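Local coordinates for protein ATP phosphoribosyltransferase regulatory subunit (PDB 1USY) that is probably required for the first step of histidine biosynthesis and may let histidine feedback-regulate ATP phosphoribosyltransferase activity, at residues Asn60-Tyr65 with Ser69-Trp74; Val9-Ser14 with Ala117-Glu122. One frame throughout, in Å; residues are numbered along the deposited sequence.

Contact 1. Residues Asn60-Tyr65 with Ser69-Trp74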
loop_
_atom_site.group_PDB
_atom_site.type_symbol
_atom_site.label_atom_id
_atom_site.label_comp_id
_atom_site.label_asym_id
_atom_site.label_seq_id
_atom_site.Cartn_x
_atom_site.Cartn_y
_atom_site.Cartn_z
ATOM N N ASN B 60 15.631 19.365 6.421
ATOM C CA ASN B 60 14.381 19.240 7.161
ATOM C C ASN B 60 14.616 19.211 8.663
ATOM O O ASN B 60 13.948 19.916 9.400
ATOM C CB ASN B 60 13.586 17.997 6.743
ATOM C CG ASN B 60 12.788 18.205 5.467
ATOM O OD1 ASN B 60 12.237 19.294 5.212
ATOM N ND2 ASN B 60 12.722 17.156 4.647
ATOM N N HIS B 61 15.585 18.410 9.103
ATOM C CA HIS B 61 15.897 18.258 10.527
ATOM C C HIS B 61 16.434 19.495 11.231
ATOM O O HIS B 61 16.361 19.597 12.443
ATOM C CB HIS B 61 16.860 17.104 10.718
ATOM C CG HIS B 61 16.228 15.773 10.477
ATOM N ND1 HIS B 61 16.386 14.708 11.334
ATOM C CD2 HIS B 61 15.419 15.338 9.481
ATOM C CE1 HIS B 61 15.711 13.670 10.870
ATOM N NE2 HIS B 61 15.123 14.025 9.744
ATOM N N ARG B 62 17.008 20.410 10.457
ATOM C CA ARG B 62 17.373 21.743 10.906
ATOM C C ARG B 62 16.111 22.561 11.238
ATOM O O ARG B 62 16.065 23.249 12.263
ATOM C CB ARG B 62 18.194 22.426 9.804
ATOM C CG ARG B 62 18.874 23.726 10.204
ATOM C CD ARG B 62 19.651 24.423 9.075
ATOM N NE ARG B 62 19.167 25.793 8.946
ATOM C CZ ARG B 62 19.857 26.889 9.252
ATOM N NH1 ARG B 62 21.110 26.826 9.686
ATOM N NH2 ARG B 62 19.287 28.077 9.108
ATOM N N LYS B 63 15.082 22.454 10.382
ATOM C CA LYS B 63 13.823 23.232 10.494
ATOM C C LYS B 63 12.918 22.796 11.653
ATOM O O LYS B 63 12.009 23.539 12.062
ATOM C CB LYS B 63 13.032 23.167 9.178
ATOM C CG LYS B 63 13.551 24.089 8.080
ATOM C CD LYS B 63 12.724 23.952 6.799
ATOM C CE LYS B 63 13.106 22.695 5.997
ATOM N NZ LYS B 63 12.292 22.465 4.757
ATOM N N ARG B 64 13.154 21.582 12.158
ATOM C CA ARG B 64 12.475 21.091 13.358
ATOM C C ARG B 64 12.966 21.910 14.548
ATOM O O ARG B 64 12.228 22.096 15.531
ATOM C CB ARG B 64 12.722 19.591 13.601
ATOM C CG ARG B 64 12.865 18.719 12.350
ATOM C CD ARG B 64 11.568 18.053 11.853
ATOM N NE ARG B 64 11.412 16.691 12.376
ATOM C CZ ARG B 64 11.723 15.570 11.723
ATOM N NH1 ARG B 64 12.205 15.608 10.486
ATOM N NH2 ARG B 64 11.531 14.396 12.308
ATOM N N TYR B 65 14.201 22.411 14.431
ATOM C CA TYR B 65 14.840 23.239 15.455
ATOM C C TYR B 65 14.600 24.724 15.172
ATOM O O TYR B 65 15.215 25.298 14.279
ATOM C CB TYR B 65 16.341 22.907 15.550
ATOM C CG TYR B 65 16.615 21.581 16.241
ATOM C CD1 TYR B 65 15.874 20.433 15.920
ATOM C CD2 TYR B 65 17.604 21.472 17.226
ATOM C CE1 TYR B 65 16.108 19.203 16.550
ATOM C CE2 TYR B 65 17.852 20.240 17.874
ATOM C CZ TYR B 65 17.092 19.111 17.527
ATOM O OH TYR B 65 17.311 17.895 18.140
ATOM N N SER B 69 19.713 27.213 13.601
ATOM C CA SER B 69 21.010 26.709 14.048
ATOM C C SER B 69 22.068 26.451 12.967
ATOM O O SER B 69 21.789 25.912 11.896
ATOM C CB SER B 69 20.820 25.442 14.909
ATOM O OG SER B 69 20.049 24.451 14.235
ATOM N N GLN B 70 23.294 26.837 13.288
ATOM C CA GLN B 70 24.445 26.512 12.469
ATOM C C GLN B 70 24.695 24.999 12.514
ATOM O O GLN B 70 25.080 24.454 13.534
ATOM C CB GLN B 70 25.682 27.295 12.940
ATOM C CG GLN B 70 25.379 28.665 13.571
ATOM C CD GLN B 70 25.435 29.806 12.555
ATOM O OE1 GLN B 70 26.506 30.141 12.058
ATOM N NE2 GLN B 70 24.289 30.400 12.253
ATOM N N ILE B 71 24.434 24.336 11.400
ATOM C CA ILE B 71 24.631 22.899 11.234
ATOM C C ILE B 71 25.948 22.611 10.511
ATOM O O ILE B 71 26.174 23.136 9.425
ATOM C CB ILE B 71 23.436 22.336 10.436
ATOM C CG1 ILE B 71 22.462 21.680 11.399
ATOM C CG2 ILE B 71 23.870 21.347 9.347
ATOM C CD1 ILE B 71 21.360 22.588 11.840
ATOM N N LYS B 72 26.806 21.799 11.133
ATOM C CA LYS B 72 28.060 21.329 10.538
ATOM C C LYS B 72 28.164 19.838 10.733
ATOM O O LYS B 72 28.790 19.399 11.701
ATOM C CB LYS B 72 29.281 21.976 11.194
ATOM C CG LYS B 72 30.366 22.326 10.212
ATOM C CD LYS B 72 31.645 22.791 10.864
ATOM C CE LYS B 72 32.601 23.280 9.787
ATOM N NZ LYS B 72 33.953 23.670 10.299
ATOM N N VAL B 73 27.579 19.056 9.822
ATOM C CA VAL B 73 27.496 17.606 10.036
ATOM C C VAL B 73 28.220 16.762 9.009
ATOM O O VAL B 73 28.443 17.202 7.884
ATOM C CB VAL B 73 26.028 17.096 10.081
ATOM C CG1 VAL B 73 25.295 17.698 11.272
ATOM C CG2 VAL B 73 25.303 17.339 8.740
ATOM N N TRP B 74 28.586 15.550 9.419
ATOM C CA TRP B 74 28.998 14.495 8.496
ATOM C C TRP B 74 28.049 13.341 8.665
ATOM O O TRP B 74 27.500 13.131 9.754
ATOM C CB TRP B 74 30.451 14.045 8.735
ATOM C CG TRP B 74 30.644 13.293 9.975
ATOM C CD1 TRP B 74 30.956 13.801 11.202
ATOM C CD2 TRP B 74 30.550 11.884 10.145
ATOM N NE1 TRP B 74 31.066 12.792 12.132
ATOM C CE2 TRP B 74 30.818 11.601 11.513
ATOM C CE3 TRP B 74 30.267 10.820 9.289
ATOM C CZ2 TRP B 74 30.794 10.298 12.036
ATOM C CZ3 TRP B 74 30.225 9.529 9.816
ATOM C CH2 TRP B 74 30.483 9.276 11.172
#
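Arg62 of helix 54-63 reaches across to Ser69 and Ile71, where the chain turns into strand 71-83. The polar part of the contact lies at the guanidinium. The bond from CA to CB of Arg62 points toward 69-74, the anti first torsion (chi1 -169°) carries the chain on beside the carbonyl carbon, and a bend at chi3 brings the guanidinium beside Ser69. NH1 comes close to Ser69 O, but the angle is too poor for a hydrogen bond, while Ser69 N sits over one face of the group, 4.1 Å above its plane and near the rim. The charge is met elsewhere, by salt bridges from NH2 to Asp68, in the turn joining the two segments, and to Glu261, two carboxylates on one nitrogen that would be expected to limit rotation of the guanidinium.

Apolar contact involves the aliphatic part of the same arginine. CD1 of Ile71 lies against it at CB and CG, modelled too close at CG for the details to be relied on. Tyr65 adds a looser touch, its CB lying 4.2 Å from Ser69 OG.

Within 60-65, Tyr65 N bonds to Arg62 O at 3.0 Å, and Lys63 NZ donates to Asn60 OD1 at 3.2 Å.

Around the contact, Ile71 also packs on Val58 of the helix, and its backbone pairs with Val98 of the antiparallel strand 86-98, on which Arg62 rests too. Strands 71-83 and 86-98 form a hairpin consistent with motif 2 of class II synthetases, and Met1 of the second subunit packs on His61, Tyr65 and Ile71.

Contact 2. Residues Val9-Ser14 with Ala117-Glu122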
loop_
_atom_site.group_PDB
_atom_site.type_symbol
_atom_site.label_atom_id
_atom_site.label_comp_id
_atom_site.label_asym_id
_atom_site.label_seq_id
_atom_site.Cartn_x
_atom_site.Cartn_y
_atom_site.Cartn_z
ATOM N N VAL B 9 35.083 4.475 6.552
ATOM C CA VAL B 9 34.146 5.227 7.385
ATOM C C VAL B 9 34.815 5.857 8.614
ATOM O O VAL B 9 34.581 7.020 8.885
ATOM C CB VAL B 9 32.937 4.388 7.777
ATOM C CG1 VAL B 9 31.897 5.248 8.320
ATOM C CG2 VAL B 9 32.399 3.692 6.545
ATOM N N PHE B 10 35.660 5.115 9.327
ATOM C CA PHE B 10 36.373 5.668 10.481
ATOM C C PHE B 10 37.302 6.801 10.069
ATOM O O PHE B 10 37.374 7.848 10.736
ATOM C CB PHE B 10 37.201 4.591 11.190
ATOM C CG PHE B 10 38.164 5.151 12.246
ATOM C CD1 PHE B 10 37.691 5.587 13.494
ATOM C CD2 PHE B 10 39.530 5.243 11.990
ATOM C CE1 PHE B 10 38.567 6.090 14.462
ATOM C CE2 PHE B 10 40.407 5.748 12.945
ATOM C CZ PHE B 10 39.914 6.171 14.191
ATOM N N SER B 11 38.029 6.567 8.975
ATOM C CA SER B 11 38.967 7.529 8.443
ATOM C C SER B 11 38.285 8.866 8.122
ATOM O O SER B 11 38.775 9.917 8.529
ATOM C CB SER B 11 39.642 6.945 7.201
ATOM O OG SER B 11 40.521 7.888 6.589
ATOM N N PHE B 12 37.157 8.790 7.413
ATOM C CA PHE B 12 36.367 9.939 6.983
ATOM C C PHE B 12 35.832 10.699 8.180
ATOM O O PHE B 12 35.851 11.911 8.196
ATOM C CB PHE B 12 35.189 9.483 6.095
ATOM C CG PHE B 12 34.342 10.608 5.600
ATOM C CD1 PHE B 12 34.782 11.409 4.541
ATOM C CD2 PHE B 12 33.099 10.862 6.168
ATOM C CE1 PHE B 12 34.013 12.473 4.088
ATOM C CE2 PHE B 12 32.290 11.917 5.710
ATOM C CZ PHE B 12 32.754 12.731 4.674
ATOM N N TYR B 13 35.356 9.946 9.167
ATOM C CA TYR B 13 34.940 10.441 10.472
ATOM C C TYR B 13 36.083 11.170 11.196
ATOM O O TYR B 13 35.843 12.156 11.890
ATOM C CB TYR B 13 34.421 9.251 11.315
ATOM C CG TYR B 13 34.511 9.456 12.818
ATOM C CD1 TYR B 13 33.721 10.428 13.459
ATOM C CD2 TYR B 13 35.392 8.701 13.599
ATOM C CE1 TYR B 13 33.806 10.647 14.825
ATOM C CE2 TYR B 13 35.479 8.914 14.979
ATOM C CZ TYR B 13 34.679 9.890 15.583
ATOM O OH TYR B 13 34.739 10.109 16.946
ATOM N N SER B 14 37.320 10.682 11.062
ATOM C CA SER B 14 38.467 11.405 11.635
ATOM C C SER B 14 38.747 12.694 10.902
ATOM O O SER B 14 38.981 13.714 11.524
ATOM C CB SER B 14 39.734 10.541 11.709
ATOM O OG SER B 14 39.394 9.267 12.229
ATOM N N ALA B 117 38.656 10.976 -1.171
ATOM C CA ALA B 117 38.512 10.242 -2.429
ATOM C C ALA B 117 39.869 9.749 -2.942
ATOM O O ALA B 117 40.012 8.614 -3.398
ATOM C CB ALA B 117 37.755 11.070 -3.492
ATOM N N SER B 118 40.877 10.590 -2.820
ATOM C CA SER B 118 42.191 10.192 -3.263
ATOM C C SER B 118 42.804 9.108 -2.367
ATOM O O SER B 118 43.783 8.473 -2.748
ATOM C CB SER B 118 43.103 11.403 -3.395
ATOM O OG SER B 118 43.254 12.018 -2.147
ATOM N N GLU B 119 42.223 8.863 -1.201
ATOM C CA GLU B 119 42.721 7.789 -0.338
ATOM C C GLU B 119 41.786 6.558 -0.315
ATOM O O GLU B 119 42.215 5.453 -0.020
ATOM C CB GLU B 119 43.074 8.315 1.068
ATOM C CG GLU B 119 41.991 8.128 2.133
ATOM C CD GLU B 119 42.485 8.253 3.585
ATOM O OE1 GLU B 119 43.093 9.308 3.917
ATOM O OE2 GLU B 119 42.249 7.301 4.397
ATOM N N PHE B 120 40.526 6.741 -0.686
ATOM C CA PHE B 120 39.595 5.614 -0.758
ATOM C C PHE B 120 39.623 4.858 -2.083
ATOM O O PHE B 120 39.255 3.694 -2.147
ATOM C CB PHE B 120 38.159 6.057 -0.440
ATOM C CG PHE B 120 37.990 6.631 0.946
ATOM C CD1 PHE B 120 36.820 7.300 1.284
ATOM C CD2 PHE B 120 39.014 6.526 1.911
ATOM C CE1 PHE B 120 36.669 7.864 2.570
ATOM C CE2 PHE B 120 38.870 7.068 3.183
ATOM C CZ PHE B 120 37.686 7.748 3.521
ATOM N N PHE B 121 40.066 5.517 -3.132
ATOM C CA PHE B 121 40.071 4.900 -4.437
ATOM C C PHE B 121 41.485 4.832 -4.941
ATOM O O PHE B 121 42.318 5.670 -4.583
ATOM C CB PHE B 121 39.175 5.680 -5.389
ATOM C CG PHE B 121 37.761 5.729 -4.937
ATOM C CD1 PHE B 121 37.328 6.773 -4.122
ATOM C CD2 PHE B 121 36.859 4.705 -5.280
ATOM C CE1 PHE B 121 35.995 6.825 -3.662
ATOM C CE2 PHE B 121 35.506 4.727 -4.805
ATOM C CZ PHE B 121 35.083 5.806 -4.001
ATOM N N GLU B 122 41.759 3.832 -5.775
ATOM C CA GLU B 122 43.122 3.563 -6.161
ATOM C C GLU B 122 43.535 4.651 -7.068
ATOM O O GLU B 122 44.611 5.236 -6.935
ATOM C CB GLU B 122 43.249 2.219 -6.888
ATOM C CG GLU B 122 44.073 1.186 -6.116
ATOM C CD GLU B 122 43.226 0.383 -5.123
ATOM O OE1 GLU B 122 43.084 0.829 -3.946
ATOM O OE2 GLU B 122 42.692 -0.697 -5.515
#
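Ser11 and Glu119 make the hydrogen bond that joins helix 6-16 to the last turn of helix 103-120. Ser11 OG, anti to its own main-chain nitrogen (chi1 177°), donates to Glu119 OE2 over 2.9 Å. It meets the carboxylate from above its plane, 53° out of it. The other oxygen, OE1, is held by a salt bridge to Lys15, one turn further along the serine's helix, so both oxygens of this exposed carboxylate are tied to helix 6-16. With an alanine at the position of Ser11, OE2 is likely to lose its hydroxyl partner, leaving the carboxylate tied to helix 6-16 mainly through Lys15.

Apolar packing lies beneath the polar pair. The Phe120 ring turns its edge to the neighbouring helix, with CZ 4.0 Å from Phe12 CB. Both helices lie over the large, mostly antiparallel sheet of the class II synthetase fold, where Phe12 and Phe120 both reach Leu93 of strand 86-98 and Phe12 also packs on Ile112, Ile113 and Ser116 of helix 103-120.

The serine hydroxyl is a polar atom at the same ring edge: Ser11 OG lies close to the ring plane, 3.9 Å from Phe120 CE2.

Within helix 6-16, Phe10 O accepts from both Ser14 N and Ser14 OG, each at 2.9 Å, the hydroxyl coming from above the carbonyl plane. Helix 103-120 closes at Phe120, and Phe121 N still bonds to Ala117 O at 3.1 Å. Elsewhere on helix 6-16, the Phe10 ring stacks on Phe10 of the second subunit and Tyr13 meets that subunit's Phe6.

From the N terminus, the chain first supplies helix 6-16, half of contact 2, then passes through the small three-stranded sheet to helix 54-63. Contact 1 follows at once, closing a turn of three residues between that helix and strand 71-83. After the hairpin with strand 86-98, helix 103-120 returns to helix 6-16, so contact 2 closes a span of 102 residues that encloses contact 1 entirely. Their centres lie about 24 Å apart, yet they touch: Trp74 CB packs 4.1 Å from Phe12 CE2. Contact 1 ties helix 54-63 to strand 71-83, contact 2 ties helices 6-16 and 103-120 to each other over the same sheet, and both reach the second subunit.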